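Local coordinates for protein ditrans,polycis-undecaprenyl-diphosphate synthase ((2E,6E)-farnesyl-diphosphate specific) (Acinetobacter baumannii, PDB 6ACS) that probably condenses eight isopentenyl diphosphates, one after another, onto farnesyl diphosphate to make undecaprenyl diphosphate, the lipid-carrier precursor for bacterial cell-wall synthesis, at residues 54-60 with 128-134. Numbering follows the deposited sequence.
Sequences VRALTVF and AMTLTIA
Strands 56-60 and 129-134 run side by side in parallel, their axes 13° apart, joined by five backbone hydrogen bonds that alternate in direction: Thr130 N to Arg55 O, Leu57 N to Thr130 O, Thr132 N to Leu57 O, Val59 N to Thr132 O and Ala134 N to Val59 O. The carbonyls of Arg55, Leu57, Thr130 and Thr132 each also receive a CA-H contact from the neighbouring strand. Leu57, Leu131, Val59 and Ile133 make one face apolar. Leu57 and Leu131 share a conformation, CG anti to the backbone N in each (chi1 171°), and lie alongside one another, Leu57 CD2 3.9 Å from Leu131 CD1. Next along, Val59 CG2 presses on Ile133 CD1 at 3.5 Å, a tight fit. At the start of the pairing, Met129 lays its CG against Val54 O at 3.3 Å, and its bend at chi3 (80°) brings CE within 4.4 Å of Leu57 CB; helix 42-52 packs on Leu57 and Met129. The other face carries Ala56, Thr58, Thr130 and Thr132. Here the methyls of Thr58 and Thr132 point the same way, CG2 to CG2 4.0 Å, while one water binds both hydroxyls, 2.8 Å from Thr58 OG1 and 2.7 Å from Thr132 OG1, and donates to Thr130 O. This pairing lies inside the six-stranded parallel sheet of the cis-prenyltransferase fold, and the side chain of Phe60 lies about 6 Å from that of Ser194, a predicted substrate-binding residue. The chemistry is thus two-sided: close apolar packing, with helix 42-52 over Leu57 and Met129, and two buried threonine hydroxyls that share a water, that of Thr58 also hydrogen-bonded to His12 on strand 12-17.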
loop_
_atom_site.group_PDB
_atom_site.type_symbol
_atom_site.label_atom_id
_atom_site.label_comp_id
_atom_site.label_asym_id
_atom_site.label_seq_id
_atom_site.Cartn_x
_atom_site.Cartn_y
_atom_site.Cartn_z
ATOM N N VAL B 54 21.272 5.990 -4.870
ATOM C CA VAL B 54 19.859 5.645 -5.010
ATOM C C VAL B 54 19.538 5.492 -6.490
ATOM O O VAL B 54 19.916 6.334 -7.308
ATOM C CB VAL B 54 18.987 6.731 -4.361
ATOM C CG1 VAL B 54 17.490 6.447 -4.588
ATOM C CG2 VAL B 54 19.286 6.857 -2.882
ATOM N N ARG B 55 18.848 4.409 -6.847
ATOM C CA ARG B 55 18.580 4.145 -8.258
ATOM C C ARG B 55 17.346 4.864 -8.789
ATOM O O ARG B 55 17.248 5.098 -10.001
ATOM C CB ARG B 55 18.409 2.645 -8.493
ATOM C CG ARG B 55 19.671 1.856 -8.200
ATOM C CD ARG B 55 19.510 0.401 -8.575
ATOM N NE ARG B 55 20.804 -0.245 -8.783
ATOM C CZ ARG B 55 21.469 -0.239 -9.936
ATOM N NH1 ARG B 55 20.968 0.389 -10.995
ATOM N NH2 ARG B 55 22.640 -0.858 -10.031
ATOM N N ALA B 56 16.387 5.194 -7.919
ATOM C CA ALA B 56 15.141 5.796 -8.365
ATOM C C ALA B 56 14.584 6.696 -7.272
ATOM O O ALA B 56 14.614 6.342 -6.094
ATOM C CB ALA B 56 14.097 4.733 -8.724
ATOM N N LEU B 57 14.086 7.853 -7.679
ATOM C CA LEU B 57 13.390 8.792 -6.804
ATOM C C LEU B 57 12.094 9.173 -7.494
ATOM O O LEU B 57 12.123 9.635 -8.640
ATOM C CB LEU B 57 14.244 10.040 -6.546
ATOM C CG LEU B 57 13.550 11.184 -5.816
ATOM C CD1 LEU B 57 13.173 10.754 -4.388
ATOM C CD2 LEU B 57 14.466 12.402 -5.819
ATOM N N THR B 58 10.966 8.965 -6.816
ATOM C CA THR B 58 9.644 9.217 -7.393
ATOM C C THR B 58 8.878 10.175 -6.485
ATOM O O THR B 58 8.746 9.908 -5.286
ATOM C CB THR B 58 8.873 7.894 -7.561
ATOM O OG1 THR B 58 9.643 6.996 -8.384
ATOM C CG2 THR B 58 7.483 8.134 -8.168
ATOM N N VAL B 59 8.368 11.277 -7.041
ATOM C CA VAL B 59 7.784 12.331 -6.214
ATOM C C VAL B 59 6.368 12.670 -6.670
ATOM O O VAL B 59 6.022 12.574 -7.855
ATOM C CB VAL B 59 8.679 13.594 -6.194
ATOM C CG1 VAL B 59 10.082 13.226 -5.739
ATOM C CG2 VAL B 59 8.683 14.262 -7.537
ATOM N N PHE B 60 5.559 13.100 -5.699
ATOM C CA PHE B 60 4.117 13.320 -5.829
ATOM C C PHE B 60 3.779 14.634 -5.134
ATOM O O PHE B 60 3.917 14.734 -3.908
ATOM C CB PHE B 60 3.371 12.187 -5.134
ATOM C CG PHE B 60 1.873 12.219 -5.283
ATOM C CD1 PHE B 60 1.281 12.719 -6.422
ATOM C CD2 PHE B 60 1.063 11.722 -4.267
ATOM C CE1 PHE B 60 -0.103 12.715 -6.555
ATOM C CE2 PHE B 60 -0.322 11.716 -4.390
ATOM C CZ PHE B 60 -0.902 12.212 -5.536
ATOM N N ALA B 128 22.296 6.837 -14.465
ATOM C CA ALA B 128 22.693 6.731 -13.063
ATOM C C ALA B 128 21.513 6.694 -12.102
ATOM O O ALA B 128 21.600 6.044 -11.054
ATOM C CB ALA B 128 23.596 7.902 -12.670
ATOM N N MET B 129 20.417 7.362 -12.436
ATOM C CA MET B 129 19.254 7.399 -11.557
ATOM C C MET B 129 18.062 7.783 -12.409
ATOM O O MET B 129 18.225 8.433 -13.441
ATOM C CB MET B 129 19.428 8.395 -10.408
ATOM C CG MET B 129 18.322 8.318 -9.371
ATOM S SD MET B 129 18.549 9.492 -8.019
ATOM C CE MET B 129 17.953 11.012 -8.754
ATOM N N THR B 130 16.878 7.334 -12.003
ATOM C CA THR B 130 15.631 7.755 -12.620
ATOM C C THR B 130 14.860 8.630 -11.642
ATOM O O THR B 130 14.588 8.216 -10.509
ATOM C CB THR B 130 14.789 6.558 -13.042
ATOM O OG1 THR B 130 15.497 5.832 -14.048
ATOM C CG2 THR B 130 13.436 7.026 -13.588
ATOM N N LEU B 131 14.515 9.830 -12.085
ATOM C CA LEU B 131 13.633 10.730 -11.362
ATOM C C LEU B 131 12.260 10.685 -12.030
ATOM O O LEU B 131 12.126 11.030 -13.207
ATOM C CB LEU B 131 14.193 12.154 -11.360
ATOM C CG LEU B 131 13.258 13.248 -10.814
ATOM C CD1 LEU B 131 12.930 12.985 -9.356
ATOM C CD2 LEU B 131 13.894 14.626 -10.965
ATOM N N THR B 132 11.254 10.229 -11.295
ATOM C CA THR B 132 9.898 10.131 -11.821
ATOM C C THR B 132 9.012 11.167 -11.150
ATOM O O THR B 132 8.978 11.259 -9.914
ATOM C CB THR B 132 9.326 8.730 -11.605
ATOM O OG1 THR B 132 10.141 7.781 -12.313
ATOM C CG2 THR B 132 7.882 8.660 -12.139
ATOM N N ILE B 133 8.305 11.947 -11.968
ATOM C CA ILE B 133 7.333 12.932 -11.506
ATOM C C ILE B 133 5.944 12.374 -11.784
ATOM O O ILE B 133 5.604 12.046 -12.933
ATOM C CB ILE B 133 7.524 14.294 -12.200
ATOM C CG1 ILE B 133 8.995 14.731 -12.179
ATOM C CG2 ILE B 133 6.572 15.324 -11.607
ATOM C CD1 ILE B 133 9.601 14.874 -10.819
ATOM N N ALA B 134 5.147 12.247 -10.726
ATOM C CA ALA B 134 3.786 11.738 -10.837
ATOM C C ALA B 134 2.865 12.919 -11.104
ATOM O O ALA B 134 2.789 13.846 -10.293
ATOM C CB ALA B 134 3.390 10.982 -9.565
HETATM O O HOH W 1 22.105 6.980 -8.432
HETATM O O HOH W 2 17.345 4.105 -12.636
HETATM O O HOH W 3 11.728 6.935 -10.260
#